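Local coordinates for alpha-glucosidase ([Eubacterium] rectale, PDB 6PNR), which probably hydrolyses alpha-linked sulfoquinovosides derived from sulfolipid, as a sulfoquinovosidase of glycoside hydrolase family 31, at residues A[556-559]-A[560-564]. Numbering follows the deposited sequence.
Sequences PYTK and TLVEE
Thr560 meets the backbone of Tyr557 and Pro556 one turn back along the long helix 538-568, which runs on from the TIM-barrel region of this family 31 enzyme toward the C-terminal beta domain. Its hydroxyl OG1 sits between the backbone N and the carbonyl carbon (chi1 70°) and donates to Tyr557 O at 2.6 Å, in the carbonyl plane and on a lone pair. The same rotation brings the methyl CG2 to 3.2 Å from Pro556 O.

Leu561 adds the second grip on that carbonyl: its N donates to Tyr557 O at 3.2 Å, a somewhat bent i to i+4 bond (N-H...O 146°), and also makes a weak bond to Thr558 O. The leucine side chain leans back over one face of the Tyr557 ring, with CG offset toward the rim. CD1 lies 3.7 Å from Tyr557 CE2, while CD2 forms an off-centre CH-pi contact 4.2 Å from the ring centroid. With CG anti to the backbone N, the Tyr557 ring lies alongside the Leu561 side chain, and its OH is hydrogen-bonded to Phe595 O and Asp598 N in the beta region of strands 593-595 and 599-601. Phe654 and Phe658, the latter on helix 655-665, meet the ring edge-to-face. Replacing this tyrosine with an alanine would probably leave the Leu561 methyls without their aromatic surface and Phe595 O without its hydroxyl partner, weakening the join between helix and beta domain.

Val562 continues the helical pattern on a different side, its N donating almost straight to Thr558 O at 2.9 Å while its methyl CG2 packs beside the same oxygen. Beyond it, Glu563 contributes mainly backbone, with N 2.9 Å from Lys559 O and the donor tilted 25° from the carbonyl plane.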
loop_
_atom_site.group_PDB
_atom_site.type_symbol
_atom_site.label_atom_id
_atom_site.label_comp_id
_atom_site.label_asym_id
_atom_site.label_seq_id
_atom_site.Cartn_x
_atom_site.Cartn_y
_atom_site.Cartn_z
ATOM N N PRO A 556 -45.107 14.246 -9.195
ATOM C CA PRO A 556 -45.532 15.565 -8.709
ATOM C C PRO A 556 -44.755 16.006 -7.487
ATOM O O PRO A 556 -44.472 17.198 -7.345
ATOM C CB PRO A 556 -47.022 15.366 -8.398
ATOM C CG PRO A 556 -47.449 14.252 -9.280
ATOM C CD PRO A 556 -46.258 13.335 -9.386
ATOM N N TYR A 557 -44.381 15.069 -6.609
ATOM C CA TYR A 557 -43.525 15.383 -5.471
ATOM C C TYR A 557 -42.080 15.610 -5.913
ATOM O O TYR A 557 -41.451 16.608 -5.535
ATOM C CB TYR A 557 -43.616 14.248 -4.439
ATOM C CG TYR A 557 -42.674 14.388 -3.260
ATOM C CD1 TYR A 557 -42.779 15.465 -2.380
ATOM C CD2 TYR A 557 -41.686 13.429 -3.011
ATOM C CE1 TYR A 557 -41.911 15.591 -1.283
ATOM C CE2 TYR A 557 -40.816 13.548 -1.919
ATOM C CZ TYR A 557 -40.929 14.627 -1.068
ATOM O OH TYR A 557 -40.068 14.740 0.004
ATOM N N THR A 558 -41.549 14.695 -6.731
ATOM C CA THR A 558 -40.155 14.773 -7.165
ATOM C C THR A 558 -39.878 16.061 -7.924
ATOM O O THR A 558 -38.814 16.668 -7.763
ATOM C CB THR A 558 -39.815 13.570 -8.039
ATOM O OG1 THR A 558 -40.189 12.371 -7.348
ATOM C CG2 THR A 558 -38.326 13.551 -8.366
ATOM N N LYS A 559 -40.836 16.501 -8.746
ATOM C CA LYS A 559 -40.688 17.766 -9.460
ATOM C C LYS A 559 -40.513 18.936 -8.499
ATOM O O LYS A 559 -39.720 19.845 -8.765
ATOM C CB LYS A 559 -41.901 18.014 -10.355
ATOM C CG LYS A 559 -41.855 17.393 -11.734
ATOM C CD LYS A 559 -43.261 17.460 -12.362
ATOM C CE LYS A 559 -43.289 16.852 -13.746
ATOM N NZ LYS A 559 -44.690 16.680 -14.233
ATOM N N THR A 560 -41.263 18.953 -7.382
ATOM C CA THR A 560 -41.086 20.055 -6.440
ATOM C C THR A 560 -39.703 20.008 -5.793
ATOM O O THR A 560 -39.155 21.058 -5.435
ATOM C CB THR A 560 -42.183 20.058 -5.360
ATOM O OG1 THR A 560 -42.019 18.943 -4.480
ATOM C CG2 THR A 560 -43.581 20.004 -5.984
ATOM N N LEU A 561 -39.120 18.809 -5.655
ATOM C CA LEU A 561 -37.771 18.701 -5.101
ATOM C C LEU A 561 -36.727 19.195 -6.090
ATOM O O LEU A 561 -35.780 19.896 -5.708
ATOM C CB LEU A 561 -37.463 17.256 -4.707
ATOM C CG LEU A 561 -38.429 16.543 -3.767
ATOM C CD1 LEU A 561 -37.817 15.248 -3.287
ATOM C CD2 LEU A 561 -38.806 17.429 -2.574
ATOM N N VAL A 562 -36.866 18.821 -7.361
ATOM C CA VAL A 562 -35.923 19.306 -8.365
ATOM C C VAL A 562 -36.043 20.819 -8.505
ATOM O O VAL A 562 -35.044 21.533 -8.652
ATOM C CB VAL A 562 -36.155 18.577 -9.701
ATOM C CG1 VAL A 562 -35.235 19.119 -10.772
ATOM C CG2 VAL A 562 -35.945 17.051 -9.526
ATOM N N GLU A 563 -37.266 21.338 -8.423
ATOM C CA GLU A 563 -37.434 22.786 -8.482
ATOM C C GLU A 563 -36.833 23.464 -7.256
ATOM O O GLU A 563 -36.219 24.532 -7.374
ATOM C CB GLU A 563 -38.915 23.135 -8.620
ATOM C CG GLU A 563 -39.172 24.626 -8.773
ATOM C CD GLU A 563 -40.633 24.931 -9.035
ATOM O OE1 GLU A 563 -41.494 24.273 -8.404
ATOM O OE2 GLU A 563 -40.912 25.814 -9.879
ATOM N N GLU A 564 -37.003 22.862 -6.075
ATOM C CA GLU A 564 -36.355 23.389 -4.874
ATOM C C GLU A 564 -34.840 23.384 -5.023
ATOM O O GLU A 564 -34.165 24.346 -4.628
ATOM C CB GLU A 564 -36.782 22.574 -3.643
ATOM C CG GLU A 564 -36.342 23.180 -2.300
ATOM C CD GLU A 564 -36.753 22.343 -1.084
ATOM O OE1 GLU A 564 -37.516 21.361 -1.251
ATOM O OE2 GLU A 564 -36.300 22.666 0.043
#